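Local structure of putative angiotensinogen (5INW) at residues Tyr363-Ala366 and Met372-Tyr375; Ser115-Val120 and Ala130-Ala135; Pro320-Ser325 and Glu332-Leu337. The protein is a serpin that binds heparin, which promotes its inhibition of thrombin through a template mechanism. The protein carries 1 engineered substitution. All blocks are in the same frame, centred on the assembly; numbering follows the deposited sequence.

In the fold
From the N terminus, interaction 2 comes first and closes the turn between helices 110-122 and 126-136. Interaction 3 then closes the short link between helices 319-325 and 328-337, beside the three-stranded sheet 287-313. Last comes interaction 1, which folds the chain after helix 361-369 back onto that helix before strand 389-401 begins. The three loops follow one another in series, and none nests in or crosses another. In space, interactions 1 and 2 adjoin, their centres about 12 Å apart, because Met372 packs on Leu117, Val120 and Leu132. Interaction 3 lies apart, its centre about 29 Å from that of interaction 1 and about 27 Å from that of interaction 2.

Interaction 1: Tyr363-Ala366 and Met372-Tyr375; sequences YLSA and MFSY
Met372 reaches Leu364 with the end of its side chain: from CB outward the chain is extended (chi2 -170°, chi3 -174°), which carries the terminal methyl CE to 4.4 Å from Leu364 CD1. This is a loose apolar contact, made by methyl groups at the ends of both side chains. The same methionine lies along its neighbour, with its CG 4.1 Å above the plane of the Phe373 ring and displaced toward the rim.

Phe373, next in the chain, points its side chain at helix 361-369. The ring meets Ser365 through its CD2-CE2 bond: Ser365 OG is 3.8 Å from both Phe373 CD2 and Phe373 CE2. The hydroxyl approaches obliquely and makes a van der Waals contact. Its hydrogen bond goes to Lys361 O, one turn earlier in the same helix, so the polar group is satisfied within the helix while the same oxygen rests against the aromatic ring. Beyond Phe373 the chain turns away from the helix.

In the serpin fold this is the connection that leads from helix 361-369 into strand 389-401 of the large sheet. Leu364 and Met372 both rest on Ile393 of that strand, Phe373 packs on Val390, and Met372 is also joined to Val390 by backbone hydrogen bonding. Helix 126-136 borders Met372 through Thr128 and Leu132, while Tyr363 leans on Leu92 and Gln95 of helix 77-96.

Interaction 2: Ser115-Val120 and Ala130-Ala135; sequences SALGVV and AELDTA
The helical turn held by the bond from Thr134 N to Ala130 O (2.9 Å) presents Leu132 to Leu117 and Val120. These residues join two consecutive helices of the serpin fold, 110-122 and 126-136, through a wholly apolar contact. The backbones come nearest at Leu117 and Leu132, whose CA atoms are 7.8 Å apart. Leu132 supplies more than half of the 127 Å² buried and divides its two methyl groups between the partners: CD1 goes to Val120, while CD2 faces the base of the Leu117 side chain, 4.4 Å from Leu117 CB.

Helix 110-122 is buried against the large sheet, Val120 resting on Ile242 of strand 238-251 and on Val414 of strand 405-417, which Ala116 also touches. Strand 405-417 lies between strands 238-251 and 389-401, the position a cleaved reactive loop takes when a serpin inserts it. Glu131 OE1 ties helix 126-136 to the chain just after helix 361-369, by a hydrogen bond with Ser371 N.

The side chains of Val120 and Leu132 meet at about a right angle. Val120 CG1, anti to its own amide nitrogen (chi1 174°), lies 3.8 Å from Leu132 CD1.

Interaction 3: Pro320-Ser325 and Glu332-Leu337; sequences PKVEES and EEWLSL
The indole of Trp334 meets Val322 and Ser325 with the far end of its six-membered ring. Both approach obliquely, Val322 CG1 at 4.4 Å from Trp334 CH2 and Ser325 OG at 4.5 Å from Trp334 CZ2. The contact pairs two consecutive serpin helices, 319-325 and 328-337, which lie against the sheet formed by strands 287-290, 295-301 and 306-313. Their backbones stay well apart, with 10.7 Å between the nearest CA atoms, those of Ser325 and Glu333. The long aromatic side chain spans that gap, and only 79 Å² is buried between the segments.

Around the ring the packing is mostly apolar: Leu293, Val297 and Ile311 touch Trp334, and Ile311 also supports Val322. The indole N-H is satisfied by Asp290: the hydrogen bond from Trp334 NE1 to Asp290 OD1 limits how the ring can turn. Val13 of the C-terminal peptide, a separate chain, packs against Val322.

Ser325 OG is held by the carbonyl of Val322, three residues earlier. With OG beside both the backbone N and the carbonyl carbon (chi1 68°), the hydroxyl turns back and donates to Val322 O at 2.8 Å, in the carbonyl plane and on a lone pair, with a C=O...OG angle of 133°.

Interaction 1: Tyr363-Ala366 and Met372-Tyr375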
ATOM      1  N   TYR A 363     -13.841   3.203  -5.678  1.00 57.34           N
ATOM      2  CA  TYR A 363     -13.705   2.577  -4.368  1.00 60.33           C
ATOM      3  C   TYR A 363     -13.757   3.659  -3.277  1.00 57.79           C
ATOM      4  O   TYR A 363     -14.466   3.524  -2.264  1.00 58.24           O
ATOM      5  CB  TYR A 363     -12.417   1.746  -4.243  1.00 63.16           C
ATOM      6  CG  TYR A 363     -12.222   0.630  -5.277  1.00 66.90           C
ATOM      7  CD1 TYR A 363     -13.200  -0.322  -5.502  1.00 68.53           C
ATOM      8  CD2 TYR A 363     -11.021   0.512  -5.996  1.00 66.99           C
ATOM      9  CE1 TYR A 363     -12.999  -1.330  -6.428  1.00 70.72           C
ATOM     10  CE2 TYR A 363     -10.822  -0.485  -6.924  1.00 63.72           C
ATOM     11  CZ  TYR A 363     -11.809  -1.386  -7.133  1.00 68.58           C
ATOM     12  OH  TYR A 363     -11.646  -2.381  -8.050  1.00 82.00           O
ATOM     13  N   LEU A 364     -13.027   4.746  -3.500  1.00 53.14           N
ATOM     14  CA  LEU A 364     -12.959   5.823  -2.529  1.00 51.14           C
ATOM     15  C   LEU A 364     -14.320   6.527  -2.478  1.00 52.06           C
ATOM     16  O   LEU A 364     -14.758   6.959  -1.402  1.00 53.47           O
ATOM     17  CB  LEU A 364     -11.857   6.803  -2.882  1.00 52.23           C
ATOM     18  CG  LEU A 364     -10.446   6.201  -2.937  1.00 54.12           C
ATOM     19  CD1 LEU A 364      -9.460   7.118  -3.661  1.00 50.10           C
ATOM     20  CD2 LEU A 364      -9.962   5.878  -1.528  1.00 54.69           C
ATOM     21  N   SER A 365     -14.987   6.640  -3.628  1.00 46.89           N
ATOM     22  CA  SER A 365     -16.349   7.121  -3.642  1.00 47.15           C
ATOM     23  C   SER A 365     -17.259   6.309  -2.715  1.00 46.65           C
ATOM     24  O   SER A 365     -17.962   6.879  -1.887  1.00 45.55           O
ATOM     25  CB  SER A 365     -16.899   7.136  -5.066  1.00 47.75           C
ATOM     26  OG  SER A 365     -16.218   8.106  -5.848  1.00 42.99           O
ATOM     27  N   ALA A 366     -17.239   4.987  -2.819  1.00 46.90           N
ATOM     28  CA  ALA A 366     -18.039   4.166  -1.894  1.00 48.70           C
ATOM     29  C   ALA A 366     -17.653   4.387  -0.425  1.00 51.73           C
ATOM     30  O   ALA A 366     -18.517   4.395   0.466  1.00 52.69           O
ATOM     31  CB  ALA A 366     -17.942   2.705  -2.240  1.00 48.69           C
ATOM     32  N   MET A 372     -14.746  15.191  -3.544  1.00 56.30           N
ATOM     33  CA  MET A 372     -13.535  15.715  -4.213  1.00 54.04           C
ATOM     34  C   MET A 372     -13.400  15.458  -5.729  1.00 54.39           C
ATOM     35  O   MET A 372     -12.562  16.110  -6.348  1.00 53.03           O
ATOM     36  CB  MET A 372     -12.306  15.127  -3.544  1.00 54.23           C
ATOM     37  CG  MET A 372     -12.125  13.614  -3.736  1.00 53.89           C
ATOM     38  SD  MET A 372     -10.804  13.046  -2.638  1.00 53.57           S
ATOM     39  CE  MET A 372     -10.647  11.343  -3.136  1.00 52.17           C
ATOM     40  N   PHE A 373     -14.172  14.500  -6.292  1.00 52.99           N
ATOM     41  CA  PHE A 373     -14.241  14.270  -7.740  1.00 52.75           C
ATOM     42  C   PHE A 373     -15.327  15.067  -8.483  1.00 57.77           C
ATOM     43  O   PHE A 373     -15.300  15.081  -9.716  1.00 57.81           O
ATOM     44  CB  PHE A 373     -14.503  12.794  -8.063  1.00 52.42           C
ATOM     45  CG  PHE A 373     -13.544  11.819  -7.434  1.00 52.11           C
ATOM     46  CD1 PHE A 373     -12.279  11.635  -7.956  1.00 51.32           C
ATOM     47  CD2 PHE A 373     -13.928  11.035  -6.362  1.00 52.71           C
ATOM     48  CE1 PHE A 373     -11.415  10.708  -7.401  1.00 51.92           C
ATOM     49  CE2 PHE A 373     -13.053  10.122  -5.778  1.00 53.16           C
ATOM     50  CZ  PHE A 373     -11.794   9.957  -6.299  1.00 52.56           C
ATOM     51  N   SER A 374     -16.350  15.585  -7.775  1.00 61.16           N
ATOM     52  CA  SER A 374     -17.347  16.483  -8.354  1.00 64.03           C
ATOM     53  C   SER A 374     -16.761  17.726  -8.957  1.00 73.04           C
ATOM     54  O   SER A 374     -15.701  18.218  -8.542  1.00 74.51           O
ATOM     55  CB  SER A 374     -18.265  17.076  -7.290  1.00 65.92           C
ATOM     56  OG  SER A 374     -19.244  16.205  -6.878  1.00 65.47           O
ATOM     57  N   TYR A 375     -17.550  18.321  -9.835  1.00 86.36           N
ATOM     58  CA  TYR A 375     -17.263  19.654 -10.361  1.00 97.33           C
ATOM     59  C   TYR A 375     -17.656  20.686  -9.255  1.00 87.53           C
ATOM     60  O   TYR A 375     -17.089  21.769  -9.180  1.00 88.98           O
ATOM     61  CB  TYR A 375     -17.870  19.804 -11.799  1.00108.36           C
ATOM     62  CG  TYR A 375     -17.179  18.778 -12.756  1.00122.98           C
ATOM     63  CD1 TYR A 375     -16.206  19.175 -13.688  1.00126.45           C
ATOM     64  CD2 TYR A 375     -17.435  17.377 -12.636  1.00127.96           C
ATOM     65  CE1 TYR A 375     -15.557  18.226 -14.489  1.00136.91           C
ATOM     66  CE2 TYR A 375     -16.783  16.427 -13.418  1.00127.51           C
ATOM     67  CZ  TYR A 375     -15.852  16.844 -14.348  1.00139.93           C
ATOM     68  OH  TYR A 375     -15.205  15.891 -15.119  1.00139.70           O
TER

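Interaction 2: Ser115-Val120 and Ala130-Ala135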
ATOM      1  N   SER A 115      -1.047   9.029   2.188  1.00 37.72           N
ATOM      2  CA  SER A 115      -0.195  10.164   1.987  1.00 38.59           C
ATOM      3  C   SER A 115      -0.695  11.039   0.872  1.00 38.63           C
ATOM      4  O   SER A 115      -0.701  12.268   1.014  1.00 41.64           O
ATOM      5  CB  SER A 115       1.206   9.738   1.671  1.00 39.03           C
ATOM      6  OG  SER A 115       1.683   9.040   2.759  1.00 40.47           O
ATOM      7  N   ALA A 116      -1.072  10.430  -0.238  1.00 36.76           N
ATOM      8  CA  ALA A 116      -1.538  11.219  -1.351  1.00 38.00           C
ATOM      9  C   ALA A 116      -2.824  11.956  -0.960  1.00 40.04           C
ATOM     10  O   ALA A 116      -2.973  13.140  -1.249  1.00 41.38           O
ATOM     11  CB  ALA A 116      -1.718  10.368  -2.593  1.00 36.42           C
ATOM     12  N   LEU A 117      -3.720  11.281  -0.253  1.00 40.93           N
ATOM     13  CA  LEU A 117      -4.976  11.919   0.185  1.00 42.27           C
ATOM     14  C   LEU A 117      -4.807  12.942   1.307  1.00 43.52           C
ATOM     15  O   LEU A 117      -5.629  13.834   1.450  1.00 45.93           O
ATOM     16  CB  LEU A 117      -5.943  10.861   0.667  1.00 42.62           C
ATOM     17  CG  LEU A 117      -6.364   9.798  -0.351  1.00 42.61           C
ATOM     18  CD1 LEU A 117      -7.172   8.757   0.394  1.00 44.14           C
ATOM     19  CD2 LEU A 117      -7.175  10.379  -1.486  1.00 42.15           C
ATOM     20  N   GLY A 118      -3.762  12.798   2.120  1.00 43.80           N
ATOM     21  CA  GLY A 118      -3.401  13.815   3.107  1.00 41.52           C
ATOM     22  C   GLY A 118      -3.066  15.112   2.408  1.00 41.14           C
ATOM     23  O   GLY A 118      -3.462  16.174   2.843  1.00 41.76           O
ATOM     24  N   VAL A 119      -2.361  15.027   1.291  1.00 40.57           N
ATOM     25  CA  VAL A 119      -2.004  16.229   0.550  1.00 43.48           C
ATOM     26  C   VAL A 119      -3.293  16.924   0.032  1.00 42.84           C
ATOM     27  O   VAL A 119      -3.491  18.104   0.177  1.00 41.16           O
ATOM     28  CB  VAL A 119      -1.048  15.905  -0.627  1.00 44.20           C
ATOM     29  CG1 VAL A 119      -0.789  17.167  -1.435  1.00 45.96           C
ATOM     30  CG2 VAL A 119       0.293  15.342  -0.127  1.00 43.82           C
ATOM     31  N   VAL A 120      -4.189  16.144  -0.529  1.00 42.98           N
ATOM     32  CA  VAL A 120      -5.473  16.651  -1.013  1.00 42.54           C
ATOM     33  C   VAL A 120      -6.270  17.233   0.157  1.00 41.59           C
ATOM     34  O   VAL A 120      -6.967  18.248   0.007  1.00 39.28           O
ATOM     35  CB  VAL A 120      -6.287  15.524  -1.776  1.00 42.05           C
ATOM     36  CG1 VAL A 120      -7.701  15.982  -2.160  1.00 43.88           C
ATOM     37  CG2 VAL A 120      -5.570  15.083  -3.039  1.00 40.88           C
ATOM     38  N   ALA A 130     -14.385  17.650   4.911  1.00 65.17           N
ATOM     39  CA  ALA A 130     -15.074  16.805   5.931  1.00 70.40           C
ATOM     40  C   ALA A 130     -15.067  15.298   5.636  1.00 68.00           C
ATOM     41  O   ALA A 130     -14.605  14.495   6.456  1.00 68.54           O
ATOM     42  CB  ALA A 130     -16.508  17.280   6.156  1.00 73.77           C
ATOM     43  N   GLU A 131     -15.607  14.932   4.482  1.00 66.62           N
ATOM     44  CA  GLU A 131     -15.576  13.547   3.991  1.00 64.43           C
ATOM     45  C   GLU A 131     -14.194  12.927   4.107  1.00 63.87           C
ATOM     46  O   GLU A 131     -14.043  11.771   4.542  1.00 61.52           O
ATOM     47  CB  GLU A 131     -15.967  13.537   2.531  1.00 62.87           C
ATOM     48  CG  GLU A 131     -17.420  13.873   2.270  1.00 64.03           C
ATOM     49  CD  GLU A 131     -17.798  13.746   0.804  1.00 65.01           C
ATOM     50  OE1 GLU A 131     -16.931  13.336  -0.033  1.00 61.87           O
ATOM     51  OE2 GLU A 131     -18.988  14.045   0.479  1.00 67.94           O
ATOM     52  N   LEU A 132     -13.199  13.708   3.667  1.00 65.07           N
ATOM     53  CA  LEU A 132     -11.784  13.300   3.698  1.00 66.11           C
ATOM     54  C   LEU A 132     -11.196  13.097   5.109  1.00 68.33           C
ATOM     55  O   LEU A 132     -10.478  12.107   5.325  1.00 66.51           O
ATOM     56  CB  LEU A 132     -10.907  14.283   2.895  1.00 65.14           C
ATOM     57  CG  LEU A 132     -10.754  13.988   1.394  1.00 66.03           C
ATOM     58  CD1 LEU A 132     -10.057  15.124   0.684  1.00 68.11           C
ATOM     59  CD2 LEU A 132      -9.944  12.732   1.156  1.00 63.74           C
ATOM     60  N   ASP A 133     -11.486  14.033   6.034  1.00 68.79           N
ATOM     61  CA  ASP A 133     -11.151  13.879   7.469  1.00 68.54           C
ATOM     62  C   ASP A 133     -11.806  12.644   8.046  1.00 67.44           C
ATOM     63  O   ASP A 133     -11.158  11.866   8.738  1.00 68.10           O
ATOM     64  CB  ASP A 133     -11.634  15.057   8.331  1.00 72.45           C
ATOM     65  CG  ASP A 133     -10.933  16.395   8.027  1.00 74.64           C
ATOM     66  OD1 ASP A 133      -9.759  16.414   7.644  1.00 73.26           O
ATOM     67  OD2 ASP A 133     -11.567  17.452   8.235  1.00 79.52           O
ATOM     68  N   THR A 134     -13.098  12.436   7.767  1.00 70.55           N
ATOM     69  CA  THR A 134     -13.769  11.240   8.319  1.00 71.38           C
ATOM     70  C   THR A 134     -13.099   9.953   7.754  1.00 68.86           C
ATOM     71  O   THR A 134     -12.742   9.068   8.516  1.00 70.52           O
ATOM     72  CB  THR A 134     -15.316  11.294   8.271  1.00 68.35           C
ATOM     73  OG1 THR A 134     -15.763  11.488   6.933  1.00 71.62           O
ATOM     74  CG2 THR A 134     -15.826  12.436   9.139  1.00 66.93           C
ATOM     75  N   ALA A 135     -12.815   9.885   6.468  1.00 63.20           N
ATOM     76  CA  ALA A 135     -12.127   8.712   5.997  1.00 60.91           C
ATOM     77  C   ALA A 135     -10.743   8.491   6.668  1.00 62.99           C
ATOM     78  O   ALA A 135     -10.411   7.366   7.049  1.00 66.32           O
ATOM     79  CB  ALA A 135     -12.028   8.726   4.492  1.00 59.21           C
TER

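Interaction 3: Pro320-Ser325 and Glu332-Leu337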
ATOM      1  N   PRO A 320     -13.541 -15.862   0.906  1.00 67.06           N
ATOM      2  CA  PRO A 320     -14.320 -14.662   1.166  1.00 66.04           C
ATOM      3  C   PRO A 320     -14.606 -14.326   2.640  1.00 66.88           C
ATOM      4  O   PRO A 320     -14.824 -13.170   2.963  1.00 66.91           O
ATOM      5  CB  PRO A 320     -15.611 -14.935   0.382  1.00 64.77           C
ATOM      6  CG  PRO A 320     -15.136 -15.753  -0.758  1.00 64.19           C
ATOM      7  CD  PRO A 320     -14.222 -16.708  -0.094  1.00 66.43           C
ATOM      8  N   LYS A 321     -14.689 -15.329   3.496  1.00 72.52           N
ATOM      9  CA  LYS A 321     -14.990 -15.103   4.907  1.00 76.49           C
ATOM     10  C   LYS A 321     -13.730 -14.686   5.626  1.00 74.81           C
ATOM     11  O   LYS A 321     -13.809 -14.002   6.639  1.00 76.07           O
ATOM     12  CB  LYS A 321     -15.622 -16.350   5.560  1.00 83.15           C
ATOM     13  CG  LYS A 321     -16.945 -16.754   4.903  1.00 89.85           C
ATOM     14  CD  LYS A 321     -17.769 -17.718   5.753  1.00 93.26           C
ATOM     15  CE  LYS A 321     -18.617 -16.975   6.780  1.00 92.86           C
ATOM     16  NZ  LYS A 321     -19.464 -17.925   7.533  1.00 92.24           N
ATOM     17  N   VAL A 322     -12.571 -15.093   5.099  1.00 73.23           N
ATOM     18  CA  VAL A 322     -11.281 -14.600   5.574  1.00 68.58           C
ATOM     19  C   VAL A 322     -11.158 -13.122   5.178  1.00 65.50           C
ATOM     20  O   VAL A 322     -11.004 -12.229   6.037  1.00 64.45           O
ATOM     21  CB  VAL A 322     -10.117 -15.431   5.004  1.00 69.96           C
ATOM     22  CG1 VAL A 322      -8.776 -14.806   5.366  1.00 68.98           C
ATOM     23  CG2 VAL A 322     -10.186 -16.876   5.514  1.00 74.72           C
ATOM     24  N   GLU A 323     -11.286 -12.861   3.880  1.00 63.49           N
ATOM     25  CA  GLU A 323     -11.198 -11.496   3.336  1.00 61.47           C
ATOM     26  C   GLU A 323     -12.281 -10.552   3.831  1.00 63.98           C
ATOM     27  O   GLU A 323     -12.072  -9.367   3.824  1.00 64.42           O
ATOM     28  CB  GLU A 323     -11.175 -11.532   1.802  1.00 58.88           C
ATOM     29  CG  GLU A 323      -9.864 -12.119   1.299  1.00 57.59           C
ATOM     30  CD  GLU A 323      -9.700 -12.133  -0.205  1.00 56.11           C
ATOM     31  OE1 GLU A 323     -10.699 -12.197  -0.935  1.00 58.89           O
ATOM     32  OE2 GLU A 323      -8.552 -12.094  -0.675  1.00 53.70           O
ATOM     33  N   GLU A 324     -13.447 -11.080   4.224  1.00 69.35           N
ATOM     34  CA  GLU A 324     -14.484 -10.291   4.910  1.00 69.63           C
ATOM     35  C   GLU A 324     -14.095  -9.822   6.306  1.00 67.11           C
ATOM     36  O   GLU A 324     -14.458  -8.731   6.699  1.00 64.08           O
ATOM     37  CB  GLU A 324     -15.799 -11.070   5.021  1.00 76.35           C
ATOM     38  CG  GLU A 324     -16.741 -10.825   3.867  1.00 81.70           C
ATOM     39  CD  GLU A 324     -17.082  -9.363   3.766  1.00 87.08           C
ATOM     40  OE1 GLU A 324     -17.552  -8.806   4.795  1.00 89.24           O
ATOM     41  OE2 GLU A 324     -16.842  -8.776   2.674  1.00 90.92           O
ATOM     42  N   SER A 325     -13.382 -10.646   7.066  1.00 68.58           N
ATOM     43  CA  SER A 325     -13.071 -10.326   8.465  1.00 69.10           C
ATOM     44  C   SER A 325     -11.921  -9.327   8.653  1.00 71.20           C
ATOM     45  O   SER A 325     -11.751  -8.830   9.785  1.00 71.36           O
ATOM     46  CB  SER A 325     -12.718 -11.592   9.227  1.00 68.99           C
ATOM     47  OG  SER A 325     -11.495 -12.101   8.760  1.00 69.42           O
ATOM     48  N   GLU A 332      -5.178  -7.636  15.178  1.00 65.97           N
ATOM     49  CA  GLU A 332      -4.716  -7.824  16.557  1.00 70.11           C
ATOM     50  C   GLU A 332      -4.997  -9.221  17.043  1.00 70.35           C
ATOM     51  O   GLU A 332      -4.155  -9.798  17.718  1.00 68.11           O
ATOM     52  CB  GLU A 332      -5.288  -6.764  17.482  1.00 72.74           C
ATOM     53  CG  GLU A 332      -4.455  -5.493  17.401  1.00 74.32           C
ATOM     54  CD  GLU A 332      -5.226  -4.219  17.641  1.00 75.79           C
ATOM     55  OE1 GLU A 332      -6.449  -4.223  17.499  1.00 79.84           O
ATOM     56  OE2 GLU A 332      -4.596  -3.201  17.953  1.00 77.54           O
ATOM     57  N   GLU A 333      -6.160  -9.748  16.642  1.00 73.38           N
ATOM     58  CA  GLU A 333      -6.547 -11.144  16.877  1.00 79.31           C
ATOM     59  C   GLU A 333      -5.470 -12.102  16.403  1.00 77.00           C
ATOM     60  O   GLU A 333      -4.842 -12.778  17.216  1.00 76.95           O
ATOM     61  CB  GLU A 333      -7.902 -11.504  16.217  1.00 83.50           C
ATOM     62  CG  GLU A 333      -9.127 -11.441  17.139  1.00 89.61           C
ATOM     63  CD  GLU A 333      -9.203 -12.594  18.136  1.00 96.30           C
ATOM     64  OE1 GLU A 333      -8.964 -13.776  17.751  1.00103.41           O
ATOM     65  OE2 GLU A 333      -9.504 -12.318  19.317  1.00 99.24           O
ATOM     66  N   TRP A 334      -5.228 -12.118  15.094  1.00 74.52           N
ATOM     67  CA  TRP A 334      -4.194 -12.981  14.490  1.00 73.82           C
ATOM     68  C   TRP A 334      -2.813 -12.882  15.122  1.00 75.57           C
ATOM     69  O   TRP A 334      -2.109 -13.886  15.176  1.00 77.32           O
ATOM     70  CB  TRP A 334      -4.041 -12.678  13.004  1.00 73.22           C
ATOM     71  CG  TRP A 334      -5.110 -13.261  12.146  1.00 73.68           C
ATOM     72  CD1 TRP A 334      -5.799 -14.404  12.376  1.00 74.20           C
ATOM     73  CD2 TRP A 334      -5.568 -12.766  10.874  1.00 72.02           C
ATOM     74  NE1 TRP A 334      -6.682 -14.633  11.363  1.00 75.10           N
ATOM     75  CE2 TRP A 334      -6.564 -13.645  10.425  1.00 72.90           C
ATOM     76  CE3 TRP A 334      -5.249 -11.661  10.090  1.00 71.01           C
ATOM     77  CZ2 TRP A 334      -7.246 -13.458   9.220  1.00 71.79           C
ATOM     78  CZ3 TRP A 334      -5.938 -11.472   8.879  1.00 69.86           C
ATOM     79  CH2 TRP A 334      -6.920 -12.365   8.465  1.00 69.01           C
ATOM     80  N   LEU A 335      -2.449 -11.684  15.602  1.00 75.30           N
ATOM     81  CA  LEU A 335      -1.155 -11.445  16.267  1.00 76.30           C
ATOM     82  C   LEU A 335      -1.085 -11.945  17.708  1.00 78.87           C
ATOM     83  O   LEU A 335      -0.026 -12.342  18.175  1.00 80.67           O
ATOM     84  CB  LEU A 335      -0.824  -9.967  16.269  1.00 73.72           C
ATOM     85  CG  LEU A 335      -0.496  -9.405  14.905  1.00 70.83           C
ATOM     86  CD1 LEU A 335      -0.671  -7.896  14.923  1.00 69.04           C
ATOM     87  CD2 LEU A 335       0.919  -9.800  14.496  1.00 72.27           C
ATOM     88  N   SER A 336      -2.201 -11.858  18.416  1.00 80.27           N
ATOM     89  CA  SER A 336      -2.348 -12.489  19.714  1.00 83.40           C
ATOM     90  C   SER A 336      -2.367 -14.022  19.612  1.00 87.48           C
ATOM     91  O   SER A 336      -1.755 -14.678  20.462  1.00 93.19           O
ATOM     92  CB  SER A 336      -3.610 -11.992  20.428  1.00 83.33           C
ATOM     93  OG  SER A 336      -4.099 -12.966  21.326  1.00 85.88           O
ATOM     94  N   LEU A 337      -3.062 -14.595  18.618  1.00 87.90           N
ATOM     95  CA  LEU A 337      -3.128 -16.080  18.455  1.00 89.46           C
ATOM     96  C   LEU A 337      -1.776 -16.674  18.114  1.00 92.14           C
ATOM     97  O   LEU A 337      -1.521 -17.834  18.441  1.00 95.56           O
ATOM     98  CB  LEU A 337      -4.150 -16.527  17.398  1.00 89.03           C
ATOM     99  CG  LEU A 337      -5.668 -16.300  17.609  1.00 89.69           C
ATOM    100  CD1 LEU A 337      -6.444 -16.671  16.357  1.00 87.99           C
ATOM    101  CD2 LEU A 337      -6.230 -17.048  18.815  1.00 89.36           C
TER